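Local structure of A rubisco-like protein (Burkholderia fungorum, 3NWR) at residues L20-L25 and W89-I94. The protein is a rubisco-like protein classed as a lyase, probably related to the rubisco large chain without sharing its carboxylase reaction. Residues are numbered along the deposited sequence; the frame is centred on the assembly and turned at random.
Sequences LIETPL and WRRARI
The indole of Trp89 and the ring of Pro24 meet obliquely, Pro24 CD lying 3.8 Å from CD1 of Trp89 while CB and CG of Pro24 come near Trp89 NE1. The Glu22 carboxylate also approaches the Trp89 side chain at a slant, its plane turned 65° from the indole; Glu22 OE2 lies 3.8 Å from Trp89 CB, a van der Waals contact. With CG anti to the backbone N and an extended chain beyond, Glu22 carries this carboxylate past Trp89 to Ser74 and Thr125, while its CG packs on CG of Arg91 at 3.9 Å. The Arg91 guanidinium, swung back by a bend at chi3 (64°), meets Leu20 CD1 obliquely, NH2 being the nearest atom, and gives NH1 to the carbonyl of Glu68. At the edge of the Arg90 guanidinium, in its plane, a water accepts from NH1 and donates to Pro24 O, while NH2 forms a salt bridge with Glu66.

Strands 14-23 and 89-99, which carry most of these groups, run antiparallel in the centre of the four-stranded sheet of the N-terminal rubisco-type domain. Ile21 N donates to Ala92 O at 2.8 Å, nearly straight at 170°, and Ala92 N returns a bond to Ile21 O. Thr23 N reaches Arg90 O in the carbonyl plane, but the reciprocal Arg90 N to Thr23 O bond is weak. There the chain leaves the strand in an ST turn, Leu25 N donating to Thr23 OG1.

Ile21, Ala92 and Ile94 form an apolar patch beside helix 27-37, with Thr23 and Arg90 further along; on the other face, hydroxyls bond both oxygens of buried Glu22, which would offset the cost of burying its probable charge.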
loop_
_atom_site.group_PDB
_atom_site.type_symbol
_atom_site.label_atom_id
_atom_site.label_comp_id
_atom_site.label_asym_id
_atom_site.label_seq_id
_atom_site.Cartn_x
_atom_site.Cartn_y
_atom_site.Cartn_z
ATOM N N LEU A 20 10.494 -2.038 15.633
ATOM C CA LEU A 20 9.989 -2.215 16.985
ATOM C C LEU A 20 9.111 -3.450 16.949
ATOM O O LEU A 20 8.149 -3.506 16.179
ATOM C CB LEU A 20 9.163 -0.995 17.414
ATOM C CG LEU A 20 8.267 -1.189 18.642
ATOM C CD1 LEU A 20 9.108 -1.324 19.899
ATOM C CD2 LEU A 20 7.286 -0.027 18.774
ATOM N N ILE A 21 9.432 -4.460 17.757
ATOM C CA ILE A 21 8.604 -5.653 17.788
ATOM C C ILE A 21 8.018 -5.875 19.172
ATOM O O ILE A 21 8.525 -5.354 20.167
ATOM C CB ILE A 21 9.362 -6.916 17.335
ATOM C CG1 ILE A 21 10.486 -7.262 18.320
ATOM C CG2 ILE A 21 9.896 -6.723 15.925
ATOM C CD1 ILE A 21 11.066 -8.660 18.100
ATOM N N GLU A 22 6.914 -6.608 19.211
ATOM C CA GLU A 22 6.248 -6.943 20.461
ATOM C C GLU A 22 5.866 -8.411 20.399
ATOM O O GLU A 22 5.320 -8.879 19.400
ATOM C CB GLU A 22 5.004 -6.080 20.640
ATOM C CG GLU A 22 4.249 -6.309 21.945
ATOM C CD GLU A 22 2.919 -5.577 21.950
ATOM O OE1 GLU A 22 2.935 -4.324 21.908
ATOM O OE2 GLU A 22 1.875 -6.260 21.971
ATOM N N THR A 23 6.159 -9.148 21.470
ATOM C CA THR A 23 5.934 -10.587 21.480
ATOM C C THR A 23 5.963 -11.090 22.919
ATOM O O THR A 23 6.715 -10.566 23.738
ATOM C CB THR A 23 7.019 -11.333 20.659
ATOM O OG1 THR A 23 6.800 -12.747 20.727
ATOM C CG2 THR A 23 8.429 -11.000 21.180
ATOM N N PRO A 24 5.129 -12.092 23.235
ATOM C CA PRO A 24 5.224 -12.680 24.573
ATOM C C PRO A 24 6.358 -13.697 24.612
ATOM O O PRO A 24 6.702 -14.201 25.687
ATOM C CB PRO A 24 3.882 -13.383 24.729
ATOM C CG PRO A 24 3.529 -13.812 23.343
ATOM C CD PRO A 24 4.071 -12.724 22.426
ATOM N N LEU A 25 6.928 -13.998 23.446
ATOM C CA LEU A 25 8.033 -14.941 23.340
ATOM C C LEU A 25 9.365 -14.212 23.522
ATOM O O LEU A 25 9.394 -13.024 23.853
ATOM C CB LEU A 25 7.984 -15.676 21.991
ATOM C CG LEU A 25 6.616 -16.246 21.594
ATOM C CD1 LEU A 25 6.682 -16.927 20.234
ATOM C CD2 LEU A 25 6.080 -17.207 22.657
ATOM N N TRP A 89 3.737 -8.844 27.339
ATOM C CA TRP A 89 4.076 -8.720 25.927
ATOM C C TRP A 89 5.319 -7.869 25.762
ATOM O O TRP A 89 5.273 -6.638 25.795
ATOM C CB TRP A 89 2.867 -8.221 25.131
ATOM C CG TRP A 89 1.859 -9.303 25.067
ATOM C CD1 TRP A 89 1.708 -10.226 24.075
ATOM C CD2 TRP A 89 0.915 -9.649 26.086
ATOM N NE1 TRP A 89 0.707 -11.109 24.398
ATOM C CE2 TRP A 89 0.201 -10.773 25.627
ATOM C CE3 TRP A 89 0.592 -9.104 27.334
ATOM C CZ2 TRP A 89 -0.819 -11.364 26.368
ATOM C CZ3 TRP A 89 -0.423 -9.695 28.070
ATOM C CH2 TRP A 89 -1.112 -10.812 27.585
ATOM N N ARG A 90 6.445 -8.558 25.635
ATOM C CA ARG A 90 7.737 -7.917 25.622
ATOM C C ARG A 90 7.924 -7.060 24.376
ATOM O O ARG A 90 7.382 -7.364 23.314
ATOM C CB ARG A 90 8.838 -8.969 25.751
ATOM C CG ARG A 90 8.657 -9.848 26.995
ATOM C CD ARG A 90 9.540 -11.089 26.963
ATOM N NE ARG A 90 10.952 -10.740 27.054
ATOM C CZ ARG A 90 11.936 -11.630 27.129
ATOM N NH1 ARG A 90 11.663 -12.929 27.115
ATOM N NH2 ARG A 90 13.192 -11.219 27.206
ATOM N N ARG A 91 8.691 -5.991 24.518
ATOM C CA ARG A 91 8.956 -5.093 23.407
ATOM C C ARG A 91 10.450 -4.940 23.203
ATOM O O ARG A 91 11.221 -4.940 24.162
ATOM C CB ARG A 91 8.303 -3.735 23.655
ATOM C CG ARG A 91 6.780 -3.789 23.567
ATOM C CD ARG A 91 6.128 -2.535 24.115
ATOM N NE ARG A 91 6.460 -1.347 23.339
ATOM C CZ ARG A 91 7.271 -0.379 23.758
ATOM N NH1 ARG A 91 7.847 -0.455 24.951
ATOM N NH2 ARG A 91 7.514 0.665 22.982
ATOM N N ALA A 92 10.864 -4.823 21.949
ATOM C CA ALA A 92 12.270 -4.613 21.654
ATOM C C ALA A 92 12.472 -3.838 20.366
ATOM O O ALA A 92 11.677 -3.962 19.429
ATOM C CB ALA A 92 13.003 -5.943 21.577
ATOM N N ARG A 93 13.530 -3.034 20.332
ATOM C CA ARG A 93 13.998 -2.431 19.091
ATOM C C ARG A 93 15.060 -3.353 18.527
ATOM O O ARG A 93 15.963 -3.775 19.250
ATOM C CB ARG A 93 14.598 -1.039 19.324
ATOM C CG ARG A 93 14.924 -0.313 18.013
ATOM C CD ARG A 93 15.550 1.064 18.209
ATOM N NE ARG A 93 15.915 1.656 16.922
ATOM C CZ ARG A 93 15.306 2.702 16.373
ATOM N NH1 ARG A 93 14.305 3.299 17.008
ATOM N NH2 ARG A 93 15.707 3.164 15.193
ATOM N N ILE A 94 14.952 -3.684 17.246
ATOM C CA ILE A 94 15.922 -4.583 16.638
ATOM C C ILE A 94 16.443 -4.001 15.336
ATOM O O ILE A 94 15.795 -3.159 14.717
ATOM C CB ILE A 94 15.327 -5.975 16.379
ATOM C CG1 ILE A 94 14.266 -5.911 15.277
ATOM C CG2 ILE A 94 14.755 -6.564 17.677
ATOM C CD1 ILE A 94 13.773 -7.266 14.840
HETATM O O HOH W 1 9.102 -14.584 27.066
#